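Local coordinates for protein glycosyl hydrolase family 10 (Prevotella bryantii, PDB 4MGQ) that is the calcium-bound carbohydrate-binding module of a larger protein that probably hydrolyses internal beta-1,4-xylosidic linkages of xylan, at residues Ala71-Pro76 against Ser97-Leu102; Asp117-Leu120 against Asn126-Ile129; Ile129-Phe134 against Asp139-Pro144. All coordinates share one frame; numbering follows the deposited sequence.

How the interactions relate
From the N terminus, interaction 1 comes first: it brings the loop after strand 61-69 back beside the start of strand 99-105, at one end of a sheet of the beta-sandwich. Interaction 2 follows in series, where residues 126-129 fold back onto strand 111-121 of the other sheet. Interaction 3 begins at Ile129, where interaction 2 ends, and closes the short loop before strand 141-142, beside the calcium ion; none encloses or crosses another. The first two centres are about 17 Å apart, yet Leu102 CD1 and Leu120 CD2 meet at 4.2 Å between the sheets. Interactions 2 and 3 join more directly through Val118, whose N lies 3.0 Å from Gly132 O, probably hydrogen-bonded.

Interaction 1: residues Ala71-Pro76 against Ser97-Leu102; sequences ATQYWP and SALKQL
The carboxamide of Gln73 is the flat group that meets Leu99: its OE1 lies 3.6 Å from the methyl CD1, and the two side chains cross at about a right angle. At the nitrogen end, NE2 donates to Pro76 O at 2.8 Å with an N-H...O angle of 165°, and this carbonyl oxygen sits only 9° out of the amide plane. A second flat group, the Tyr74 ring, has Thr72 CG2 3.4 Å above one face, displaced toward the rim, and pairs edge-to-face with Trp66.

Gln73 reaches inward because CG stands anti to the backbone N (chi1 -174°) and the chain stays extended beyond it. The amide is then gripped at both ends, NE2 by the carbonyls of Pro76 and Glu94, OE1 by Lys96 N and by a water at 2.8 Å, which fixes its rotation. That same water bonds to Ser97 OG at 2.7 Å. Another water joins Ser97 OG to Ala71 N, 3.0 Å from the latter, so the polar part of the contact is carried by two solvent bridges. Direct contact is small and sets Leu99 methyls against oxygens: CD1 by Gln73 OE1, and CD2 4.1 Å from Ala71 O. The segments bury 151 Å² in all.

Just beyond, Lys100 and Gln101 both face Gln68 in a classic beta bulge. The contact thus lies at one end of the antiparallel sheet of this carbohydrate-binding module: strand 99-105 runs between strands 61-69 and 34-37, and the loop of Ala71-Pro76, with a cis bond before Pro76, leads from strand 61-69 to strand 80-82.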
ATOM      1  N   ALA A  71     -11.600  -1.508 -16.955  1.00 14.11           N
ATOM      2  CA  ALA A  71     -10.753  -2.661 -17.258  1.00 14.24           C
ATOM      3  C   ALA A  71      -9.621  -2.741 -16.235  1.00 12.46           C
ATOM      4  O   ALA A  71      -9.315  -1.756 -15.566  1.00 11.45           O
ATOM      5  CB  ALA A  71     -10.189  -2.572 -18.667  1.00 19.27           C
ATOM      6  N   THR A  72      -9.020  -3.915 -16.106  1.00 10.07           N
ATOM      7  CA  THR A  72      -7.885  -4.091 -15.212  1.00  9.26           C
ATOM      8  C   THR A  72      -6.601  -3.802 -15.974  1.00  9.00           C
ATOM      9  O   THR A  72      -6.467  -4.188 -17.137  1.00 11.28           O
ATOM     10  CB  THR A  72      -7.824  -5.528 -14.636  1.00  9.64           C
ATOM     11  OG1 THR A  72      -9.101  -5.895 -14.099  1.00 14.07           O
ATOM     12  CG2 THR A  72      -6.775  -5.612 -13.553  1.00  9.47           C
ATOM     13  N   GLN A  73      -5.655  -3.111 -15.342  1.00  8.65           N
ATOM     14  CA  GLN A  73      -4.360  -2.900 -15.976  1.00  8.89           C
ATOM     15  C   GLN A  73      -3.338  -3.857 -15.381  1.00  9.79           C
ATOM     16  O   GLN A  73      -2.917  -3.693 -14.230  1.00 10.59           O
ATOM     17  CB  GLN A  73      -3.895  -1.449 -15.818  1.00  9.97           C
ATOM     18  CG  GLN A  73      -2.619  -1.155 -16.591  1.00  8.69           C
ATOM     19  CD  GLN A  73      -2.372   0.331 -16.808  1.00 11.25           C
ATOM     20  OE1 GLN A  73      -3.278   1.073 -17.195  1.00 11.13           O
ATOM     21  NE2 GLN A  73      -1.128   0.764 -16.586  1.00  9.17           N
ATOM     22  N   TYR A  74      -2.970  -4.881 -16.153  1.00 10.20           N
ATOM     23  CA  TYR A  74      -2.014  -5.883 -15.684  1.00  9.43           C
ATOM     24  C   TYR A  74      -0.582  -5.487 -15.997  1.00  9.91           C
ATOM     25  O   TYR A  74       0.349  -6.000 -15.382  1.00  9.47           O
ATOM     26  CB  TYR A  74      -2.318  -7.250 -16.307  1.00  8.74           C
ATOM     27  CG  TYR A  74      -3.679  -7.757 -15.923  1.00  7.76           C
ATOM     28  CD1 TYR A  74      -3.944  -8.187 -14.632  1.00  8.25           C
ATOM     29  CD2 TYR A  74      -4.713  -7.782 -16.852  1.00 10.51           C
ATOM     30  CE1 TYR A  74      -5.210  -8.637 -14.272  1.00  8.69           C
ATOM     31  CE2 TYR A  74      -5.960  -8.231 -16.513  1.00  9.94           C
ATOM     32  CZ  TYR A  74      -6.209  -8.653 -15.228  1.00  9.96           C
ATOM     33  OH  TYR A  74      -7.472  -9.086 -14.903  1.00 10.03           O
ATOM     34  N   TRP A  75      -0.421  -4.575 -16.950  1.00 10.16           N
ATOM     35  CA  TRP A  75       0.893  -4.062 -17.349  1.00 12.14           C
ATOM     36  C   TRP A  75       0.718  -2.742 -18.080  1.00 13.84           C
ATOM     37  O   TRP A  75      -0.171  -2.622 -18.926  1.00 13.62           O
ATOM     38  CB  TRP A  75       1.628  -5.065 -18.256  1.00 11.66           C
ATOM     39  CG  TRP A  75       3.043  -4.659 -18.552  1.00 13.48           C
ATOM     40  CD1 TRP A  75       3.457  -3.693 -19.424  1.00 17.19           C
ATOM     41  CD2 TRP A  75       4.225  -5.190 -17.953  1.00 14.15           C
ATOM     42  NE1 TRP A  75       4.827  -3.595 -19.406  1.00 22.24           N
ATOM     43  CE2 TRP A  75       5.322  -4.505 -18.511  1.00 16.37           C
ATOM     44  CE3 TRP A  75       4.464  -6.183 -17.003  1.00 13.99           C
ATOM     45  CZ2 TRP A  75       6.638  -4.783 -18.147  1.00 21.54           C
ATOM     46  CZ3 TRP A  75       5.771  -6.453 -16.637  1.00 22.02           C
ATOM     47  CH2 TRP A  75       6.840  -5.757 -17.212  1.00 22.65           C
ATOM     48  N   PRO A  76       1.545  -1.730 -17.753  1.00 11.30           N
ATOM     49  CA  PRO A  76       2.545  -1.676 -16.686  1.00 11.23           C
ATOM     50  C   PRO A  76       1.882  -1.372 -15.352  1.00 13.05           C
ATOM     51  O   PRO A  76       0.804  -0.785 -15.325  1.00 11.22           O
ATOM     52  CB  PRO A  76       3.450  -0.521 -17.111  1.00 13.61           C
ATOM     53  CG  PRO A  76       2.509   0.417 -17.807  1.00 14.40           C
ATOM     54  CD  PRO A  76       1.488  -0.465 -18.509  1.00 13.14           C
ATOM     55  N   SER A  97      -5.722   3.873 -19.129  1.00 12.89           N
ATOM     56  CA  SER A  97      -7.159   4.120 -19.114  1.00 14.28           C
ATOM     57  C   SER A  97      -7.478   4.850 -17.824  1.00 15.88           C
ATOM     58  O   SER A  97      -6.583   5.091 -17.016  1.00 14.29           O
ATOM     59  CB  SER A  97      -7.960   2.819 -19.205  1.00 15.02           C
ATOM     60  OG  SER A  97      -7.814   2.041 -18.025  1.00 16.58           O
ATOM     61  N   ALA A  98      -8.739   5.209 -17.622  1.00 15.13           N
ATOM     62  CA  ALA A  98      -9.139   5.807 -16.353  1.00 15.45           C
ATOM     63  C   ALA A  98      -9.183   4.732 -15.273  1.00 13.91           C
ATOM     64  O   ALA A  98      -9.928   3.762 -15.391  1.00 16.26           O
ATOM     65  CB  ALA A  98     -10.491   6.490 -16.484  1.00 18.43           C
ATOM     66  N   LEU A  99      -8.391   4.906 -14.220  1.00 11.62           N
ATOM     67  CA  LEU A  99      -8.273   3.897 -13.168  1.00 11.56           C
ATOM     68  C   LEU A  99      -8.650   4.491 -11.819  1.00 10.53           C
ATOM     69  O   LEU A  99      -8.195   5.589 -11.481  1.00 13.53           O
ATOM     70  CB  LEU A  99      -6.842   3.345 -13.126  1.00 10.77           C
ATOM     71  CG  LEU A  99      -6.307   2.806 -14.455  1.00 11.92           C
ATOM     72  CD1 LEU A  99      -4.791   2.857 -14.488  1.00 12.15           C
ATOM     73  CD2 LEU A  99      -6.812   1.381 -14.684  1.00 13.57           C
ATOM     74  N   LYS A 100      -9.473   3.789 -11.049  1.00 10.01           N
ATOM     75  CA  LYS A 100      -9.967   4.356  -9.800  1.00 10.85           C
ATOM     76  C   LYS A 100      -9.536   3.596  -8.545  1.00 11.38           C
ATOM     77  O   LYS A 100      -9.777   4.060  -7.432  1.00 10.99           O
ATOM     78  CB  LYS A 100     -11.493   4.446  -9.837  1.00 17.30           C
ATOM     79  CG  LYS A 100     -12.183   3.120  -9.729  1.00 18.97           C
ATOM     80  CD  LYS A 100     -13.692   3.284  -9.514  1.00 25.14           C
ATOM     81  CE  LYS A 100     -14.327   4.090 -10.638  1.00 32.38           C
ATOM     82  NZ  LYS A 100     -14.048   3.511 -11.993  1.00 36.79           N
ATOM     83  N   GLN A 101      -8.891   2.439  -8.717  1.00  9.94           N
ATOM     84  CA  GLN A 101      -8.542   1.585  -7.584  1.00  9.49           C
ATOM     85  C   GLN A 101      -7.176   0.917  -7.782  1.00  8.76           C
ATOM     86  O   GLN A 101      -6.809   0.589  -8.906  1.00  9.73           O
ATOM     87  CB  GLN A 101      -9.626   0.521  -7.379  1.00 12.83           C
ATOM     88  CG  GLN A 101      -9.403  -0.387  -6.181  1.00 14.09           C
ATOM     89  CD  GLN A 101     -10.518  -1.406  -5.993  1.00 16.70           C
ATOM     90  OE1 GLN A 101     -10.751  -2.250  -6.849  1.00 20.19           O
ATOM     91  NE2 GLN A 101     -11.218  -1.311  -4.875  1.00 22.89           N
ATOM     92  N   LEU A 102      -6.422   0.750  -6.694  1.00  7.70           N
ATOM     93  CA  LEU A 102      -5.227  -0.098  -6.712  1.00  7.61           C
ATOM     94  C   LEU A 102      -5.553  -1.405  -6.018  1.00  6.53           C
ATOM     95  O   LEU A 102      -5.947  -1.408  -4.852  1.00  8.24           O
ATOM     96  CB  LEU A 102      -4.038   0.570  -6.002  1.00  6.63           C
ATOM     97  CG  LEU A 102      -3.533   1.878  -6.598  1.00  8.52           C
ATOM     98  CD1 LEU A 102      -2.285   2.336  -5.830  1.00 10.17           C
ATOM     99  CD2 LEU A 102      -3.238   1.726  -8.063  1.00  7.88           C
TER
HETATM  100  O   HOH W   1     -10.064   0.970 -17.501  1.00 24.69           O
HETATM  101  O   HOH W   2      -5.726   0.408 -18.403  1.00 14.82           O

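Interaction 2: residues Asp117-Leu120 against Asn126-Ile129; sequences DVQL and NNLI
Asn127 OD1 accepts from Leu120 N across the contact at 3.0 Å, and the same oxygen also accepts from Ile129 N, two residues on, at 3.1 Å, which makes an Asx turn. Turned alongside its own carbonyl carbon, the Asn127 carboxamide lies between this turn and strand 111-121 of the beta-sandwich. The two donors come to OD1 from opposite faces of its plane, Leu120 N tilted 34° from it and Ile129 N well above it, so one oxygen pins the strand and the turn together. The reverse link is a backbone bond, Leu128 N to Leu120 O at 2.7 Å.

Gln119 lies across the Asn127 amide. Its CB is 3.6 Å from Asn127 OD1 and its CG rests near ND2, while the two side chains cross at about a right angle with their amide planes 61° apart.

On the buried side Ile129 fills the angle between strand and turn. Its chi1 of -63° sets CG1 beside its own N, where it packs 3.7 Å from Leu120 CB, and leaves CG2 beside Val118 O. Leu120 continues inward onto Pro39 and Leu43, and Val118 onto Leu51 and Leu53 of strand 48-57; the turn's own Leu128 touches Leu43 and, on that strand, Tyr49. A water closes the outer end, donating to Val118 O at 2.6 Å and accepting from Asn127 ND2 at 2.9 Å.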
ATOM      1  N   ASP A 117       4.022   4.693   4.930  1.00  8.24           N
ATOM      2  CA  ASP A 117       4.454   5.830   4.125  1.00  8.67           C
ATOM      3  C   ASP A 117       4.062   5.660   2.658  1.00  7.24           C
ATOM      4  O   ASP A 117       4.844   5.914   1.741  1.00  8.23           O
ATOM      5  CB  ASP A 117       5.952   6.022   4.297  1.00 10.55           C
ATOM      6  CG  ASP A 117       6.332   6.227   5.755  1.00 14.08           C
ATOM      7  OD1 ASP A 117       5.698   7.088   6.399  1.00 14.09           O
ATOM      8  OD2 ASP A 117       7.229   5.516   6.265  1.00 13.43           O
ATOM      9  N   VAL A 118       2.823   5.225   2.451  1.00  8.79           N
ATOM     10  CA  VAL A 118       2.315   4.974   1.111  1.00  7.79           C
ATOM     11  C   VAL A 118       1.876   6.274   0.447  1.00  9.26           C
ATOM     12  O   VAL A 118       1.034   7.008   0.984  1.00 10.10           O
ATOM     13  CB  VAL A 118       1.129   4.005   1.139  1.00  8.44           C
ATOM     14  CG1 VAL A 118       0.709   3.640  -0.291  1.00  9.67           C
ATOM     15  CG2 VAL A 118       1.478   2.754   1.949  1.00  8.12           C
ATOM     16  N   GLN A 119       2.479   6.557  -0.699  1.00  6.65           N
ATOM     17  CA  GLN A 119       2.125   7.718  -1.519  1.00  7.07           C
ATOM     18  C   GLN A 119       1.858   7.268  -2.943  1.00  7.63           C
ATOM     19  O   GLN A 119       2.426   6.275  -3.405  1.00  7.91           O
ATOM     20  CB  GLN A 119       3.250   8.756  -1.524  1.00 10.08           C
ATOM     21  CG  GLN A 119       3.691   9.215  -0.157  1.00  9.61           C
ATOM     22  CD  GLN A 119       4.816  10.238  -0.233  1.00 16.53           C
ATOM     23  OE1 GLN A 119       4.857  11.187   0.545  1.00 30.17           O
ATOM     24  NE2 GLN A 119       5.742  10.030  -1.144  1.00 19.25           N
ATOM     25  N   LEU A 120       1.027   8.020  -3.654  1.00  7.29           N
ATOM     26  CA  LEU A 120       0.860   7.796  -5.082  1.00  7.09           C
ATOM     27  C   LEU A 120       0.865   9.156  -5.745  1.00  8.35           C
ATOM     28  O   LEU A 120      -0.096   9.913  -5.602  1.00  9.76           O
ATOM     29  CB  LEU A 120      -0.435   7.053  -5.396  1.00  8.77           C
ATOM     30  CG  LEU A 120      -0.650   6.721  -6.875  1.00  7.98           C
ATOM     31  CD1 LEU A 120       0.352   5.666  -7.387  1.00 10.16           C
ATOM     32  CD2 LEU A 120      -2.092   6.291  -7.137  1.00  9.66           C
ATOM     33  N   ASN A 126       1.349  15.655  -6.977  1.00  9.82           N
ATOM     34  CA  ASN A 126       0.259  15.569  -6.020  1.00 10.57           C
ATOM     35  C   ASN A 126       0.144  14.157  -5.471  1.00  9.65           C
ATOM     36  O   ASN A 126       0.160  13.201  -6.242  1.00 10.33           O
ATOM     37  CB  ASN A 126      -1.072  15.965  -6.657  1.00 10.50           C
ATOM     38  CG  ASN A 126      -1.074  17.388  -7.169  1.00 10.37           C
ATOM     39  OD1 ASN A 126      -0.945  18.337  -6.395  1.00 13.09           O
ATOM     40  ND2 ASN A 126      -1.234  17.542  -8.473  1.00 11.53           N
ATOM     41  N   ASN A 127       0.013  14.028  -4.155  1.00  8.26           N
ATOM     42  CA  ASN A 127      -0.153  12.718  -3.529  1.00 10.40           C
ATOM     43  C   ASN A 127      -1.631  12.342  -3.476  1.00 10.11           C
ATOM     44  O   ASN A 127      -2.454  13.080  -2.917  1.00 11.10           O
ATOM     45  CB  ASN A 127       0.470  12.732  -2.126  1.00  8.87           C
ATOM     46  CG  ASN A 127       0.357  11.399  -1.403  1.00 11.93           C
ATOM     47  OD1 ASN A 127       0.046  10.363  -2.002  1.00 10.21           O
ATOM     48  ND2 ASN A 127       0.620  11.420  -0.099  1.00 11.52           N
ATOM     49  N   LEU A 128      -1.966  11.203  -4.078  1.00  8.41           N
ATOM     50  CA  LEU A 128      -3.349  10.768  -4.198  1.00  8.66           C
ATOM     51  C   LEU A 128      -3.749   9.696  -3.179  1.00  9.34           C
ATOM     52  O   LEU A 128      -4.841   9.138  -3.264  1.00  8.83           O
ATOM     53  CB  LEU A 128      -3.601  10.250  -5.614  1.00  9.47           C
ATOM     54  CG  LEU A 128      -3.306  11.281  -6.704  1.00 10.31           C
ATOM     55  CD1 LEU A 128      -3.576  10.687  -8.089  1.00 10.35           C
ATOM     56  CD2 LEU A 128      -4.135  12.556  -6.479  1.00 10.85           C
ATOM     57  N   ILE A 129      -2.875   9.399  -2.221  1.00  8.80           N
ATOM     58  CA  ILE A 129      -3.253   8.483  -1.146  1.00  7.81           C
ATOM     59  C   ILE A 129      -3.678   9.268   0.088  1.00 10.00           C
ATOM     60  O   ILE A 129      -2.885  10.018   0.661  1.00 11.34           O
ATOM     61  CB  ILE A 129      -2.102   7.525  -0.766  1.00  9.50           C
ATOM     62  CG1 ILE A 129      -1.740   6.624  -1.953  1.00  9.49           C
ATOM     63  CG2 ILE A 129      -2.471   6.705   0.486  1.00  9.37           C
ATOM     64  CD1 ILE A 129      -2.836   5.646  -2.338  1.00 11.68           C
TER
HETATM   65  O   HOH W   3       0.884   9.432   1.987  1.00 14.18           O

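Interaction 3: residues Ile129-Phe134 against Asp139-Pro144; sequences IANGTF and DGWTKP. With CA (calcium ion), chain B.
Asn131 and Trp141 are joined where the calcium-binding loop of this beta-sandwich module turns into its short edge strand 141-142. The indole NE1 donates to Asn131 O at 2.9 Å with an N-H...O angle of 164°, and the oxygen lies at the ring's edge in its plane. This bond satisfies both the indole N-H of a buried tryptophan and a backbone carbonyl of the loop.

The Asn131 side chain is used at both ends. ND2 donates to Asp139 O at 3.0 Å, meeting it in the carbonyl plane on a lone pair, with the oxygen in turn lying in the amide plane; its strongest partner is Asn137 O, outside the two segments. OD1 accepts a weak bond from Phe134 N, 3.4 Å long. A chi1 of 174° swings the Asn131 amide away from its own N and alongside its carbonyl carbon, where it spans the loop from Phe134 to Asp139. Asp139 N, also near ND2, is a donor itself and goes to Asn137 OD1.

Phe134 lies over one face of the indole, with CZ 3.4 Å above its plane toward the rim. The Phe134 ring and the five-membered ring of Trp141 make 54°, an oblique pairing. Leu19 touches both side chains, and Trp141 also packs on Leu35 and Val37, so the pair sits in the core between the sheets.

Beside it, the loop turns a backbone carbonyl to the metal. His17 O, Asp116 OD1 and Glu135 OE2 also bind the calcium, as do two waters at 2.4 Å, and Thr133 O coordinates it at 2.4 Å.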
ATOM      1  N   ILE A 129      -2.875   9.399  -2.221  1.00  8.80           N
ATOM      2  CA  ILE A 129      -3.253   8.483  -1.146  1.00  7.81           C
ATOM      3  C   ILE A 129      -3.678   9.268   0.088  1.00 10.00           C
ATOM      4  O   ILE A 129      -2.885  10.018   0.661  1.00 11.34           O
ATOM      5  CB  ILE A 129      -2.102   7.525  -0.766  1.00  9.50           C
ATOM      6  CG1 ILE A 129      -1.740   6.624  -1.953  1.00  9.49           C
ATOM      7  CG2 ILE A 129      -2.471   6.705   0.486  1.00  9.37           C
ATOM      8  CD1 ILE A 129      -2.836   5.646  -2.338  1.00 11.68           C
ATOM      9  N   ALA A 130      -4.931   9.087   0.491  1.00 11.03           N
ATOM     10  CA  ALA A 130      -5.510   9.845   1.598  1.00 14.05           C
ATOM     11  C   ALA A 130      -4.889   9.487   2.945  1.00 12.91           C
ATOM     12  O   ALA A 130      -4.630  10.368   3.773  1.00 13.63           O
ATOM     13  CB  ALA A 130      -7.017   9.629   1.648  1.00 13.79           C
ATOM     14  N   ASN A 131      -4.671   8.196   3.172  1.00  9.90           N
ATOM     15  CA  ASN A 131      -4.179   7.724   4.456  1.00  9.95           C
ATOM     16  C   ASN A 131      -3.035   6.744   4.261  1.00 12.18           C
ATOM     17  O   ASN A 131      -3.254   5.538   4.194  1.00 11.21           O
ATOM     18  CB  ASN A 131      -5.317   7.075   5.244  1.00 12.72           C
ATOM     19  CG  ASN A 131      -4.847   6.428   6.533  1.00 12.73           C
ATOM     20  OD1 ASN A 131      -3.812   6.797   7.096  1.00 16.06           O
ATOM     21  ND2 ASN A 131      -5.614   5.456   7.008  1.00 12.74           N
ATOM     22  N   GLY A 132      -1.820   7.276   4.166  1.00  9.88           N
ATOM     23  CA  GLY A 132      -0.641   6.467   3.915  1.00 10.02           C
ATOM     24  C   GLY A 132       0.298   6.368   5.098  1.00  9.81           C
ATOM     25  O   GLY A 132       1.327   5.700   5.011  1.00  9.40           O
ATOM     26  N   THR A 133      -0.031   7.028   6.206  1.00  9.09           N
ATOM     27  CA  THR A 133       0.853   7.003   7.381  1.00 12.51           C
ATOM     28  C   THR A 133       0.393   6.094   8.526  1.00  9.74           C
ATOM     29  O   THR A 133       1.194   5.738   9.379  1.00 12.85           O
ATOM     30  CB  THR A 133       1.039   8.416   7.980  1.00 14.44           C
ATOM     31  OG1 THR A 133      -0.109   8.762   8.769  1.00 18.89           O
ATOM     32  CG2 THR A 133       1.249   9.422   6.882  1.00 19.43           C
ATOM     33  N   PHE A 134      -0.896   5.768   8.570  1.00 10.88           N
ATOM     34  CA  PHE A 134      -1.444   4.821   9.542  1.00  9.73           C
ATOM     35  C   PHE A 134      -1.186   5.179  10.998  1.00 12.50           C
ATOM     36  O   PHE A 134      -1.150   4.304  11.856  1.00 12.00           O
ATOM     37  CB  PHE A 134      -0.894   3.423   9.246  1.00 10.73           C
ATOM     38  CG  PHE A 134      -1.049   3.039   7.812  1.00  7.89           C
ATOM     39  CD1 PHE A 134      -2.304   2.760   7.297  1.00  9.76           C
ATOM     40  CD2 PHE A 134       0.047   3.019   6.963  1.00  9.65           C
ATOM     41  CE1 PHE A 134      -2.462   2.431   5.964  1.00 10.50           C
ATOM     42  CE2 PHE A 134      -0.099   2.683   5.628  1.00  9.77           C
ATOM     43  CZ  PHE A 134      -1.361   2.395   5.125  1.00  9.64           C
ATOM     44  N   ASP A 139      -8.235   3.604   7.723  1.00 13.46           N
ATOM     45  CA  ASP A 139      -9.363   4.069   6.922  1.00 15.82           C
ATOM     46  C   ASP A 139      -8.964   4.278   5.469  1.00 12.86           C
ATOM     47  O   ASP A 139      -7.926   4.873   5.183  1.00 14.47           O
ATOM     48  CB  ASP A 139      -9.930   5.378   7.474  1.00 16.96           C
ATOM     49  CG  ASP A 139     -10.664   5.199   8.782  1.00 22.55           C
ATOM     50  OD1 ASP A 139     -10.754   4.058   9.285  1.00 23.56           O
ATOM     51  OD2 ASP A 139     -11.163   6.217   9.305  1.00 24.51           O
ATOM     52  N   GLY A 140      -9.796   3.795   4.553  1.00 13.61           N
ATOM     53  CA  GLY A 140      -9.534   3.956   3.137  1.00 15.38           C
ATOM     54  C   GLY A 140      -8.953   2.697   2.523  1.00 14.66           C
ATOM     55  O   GLY A 140      -8.897   2.554   1.306  1.00 15.97           O
ATOM     56  N   TRP A 141      -8.509   1.789   3.379  1.00 11.32           N
ATOM     57  CA  TRP A 141      -7.953   0.523   2.921  1.00 11.78           C
ATOM     58  C   TRP A 141      -8.996  -0.559   3.138  1.00 12.53           C
ATOM     59  O   TRP A 141      -9.454  -0.767   4.260  1.00 14.83           O
ATOM     60  CB  TRP A 141      -6.642   0.220   3.661  1.00 11.34           C
ATOM     61  CG  TRP A 141      -5.554   1.202   3.304  1.00 11.50           C
ATOM     62  CD1 TRP A 141      -5.392   2.479   3.792  1.00 10.29           C
ATOM     63  CD2 TRP A 141      -4.502   1.000   2.354  1.00  9.28           C
ATOM     64  NE1 TRP A 141      -4.300   3.069   3.204  1.00  9.35           N
ATOM     65  CE2 TRP A 141      -3.733   2.185   2.319  1.00 10.17           C
ATOM     66  CE3 TRP A 141      -4.137  -0.065   1.529  1.00  8.39           C
ATOM     67  CZ2 TRP A 141      -2.618   2.328   1.494  1.00  9.87           C
ATOM     68  CZ3 TRP A 141      -3.029   0.076   0.713  1.00  8.02           C
ATOM     69  CH2 TRP A 141      -2.276   1.265   0.706  1.00 11.13           C
ATOM     70  N   THR A 142      -9.392  -1.227   2.061  1.00 11.60           N
ATOM     71  CA  THR A 142     -10.469  -2.212   2.151  1.00 14.51           C
ATOM     72  C   THR A 142     -10.119  -3.566   1.541  1.00 12.61           C
ATOM     73  O   THR A 142      -9.050  -3.762   0.976  1.00 10.30           O
ATOM     74  CB  THR A 142     -11.754  -1.709   1.459  1.00 11.34           C
ATOM     75  OG1 THR A 142     -11.500  -1.454   0.072  1.00 15.89           O
ATOM     76  CG2 THR A 142     -12.257  -0.427   2.131  1.00 17.03           C
ATOM     77  N   LYS A 143     -11.061  -4.493   1.649  1.00 14.67           N
ATOM     78  CA  LYS A 143     -10.892  -5.828   1.101  1.00 12.82           C
ATOM     79  C   LYS A 143     -12.259  -6.356   0.677  1.00 16.99           C
ATOM     80  O   LYS A 143     -13.281  -5.808   1.084  1.00 14.84           O
ATOM     81  CB  LYS A 143     -10.260  -6.754   2.133  1.00 13.54           C
ATOM     82  CG  LYS A 143     -11.162  -7.009   3.327  1.00 12.81           C
ATOM     83  CD  LYS A 143     -10.579  -8.029   4.270  1.00 16.77           C
ATOM     84  CE  LYS A 143     -11.531  -8.320   5.407  1.00 20.25           C
ATOM     85  NZ  LYS A 143     -12.821  -8.880   4.910  1.00 20.02           N
ATOM     86  N   PRO A 144     -12.287  -7.407  -0.153  1.00 14.11           N
ATOM     87  CA  PRO A 144     -13.585  -8.049  -0.376  1.00 15.80           C
ATOM     88  C   PRO A 144     -14.125  -8.575   0.944  1.00 14.37           C
ATOM     89  O   PRO A 144     -13.357  -9.066   1.768  1.00 14.57           O
ATOM     90  CB  PRO A 144     -13.259  -9.184  -1.348  1.00 14.88           C
ATOM     91  CG  PRO A 144     -11.994  -8.737  -2.042  1.00 12.89           C
ATOM     92  CD  PRO A 144     -11.219  -8.016  -0.968  1.00 14.00           C
TER
HETATM   93 CA    CA B 601       3.484   5.369   9.877  1.00 13.66          CA
HETATM   94  O   HOH W   4       4.135   7.339   8.638  1.00 16.38           O
HETATM   95  O   HOH W   5       5.611   5.954  10.917  1.00 16.77           O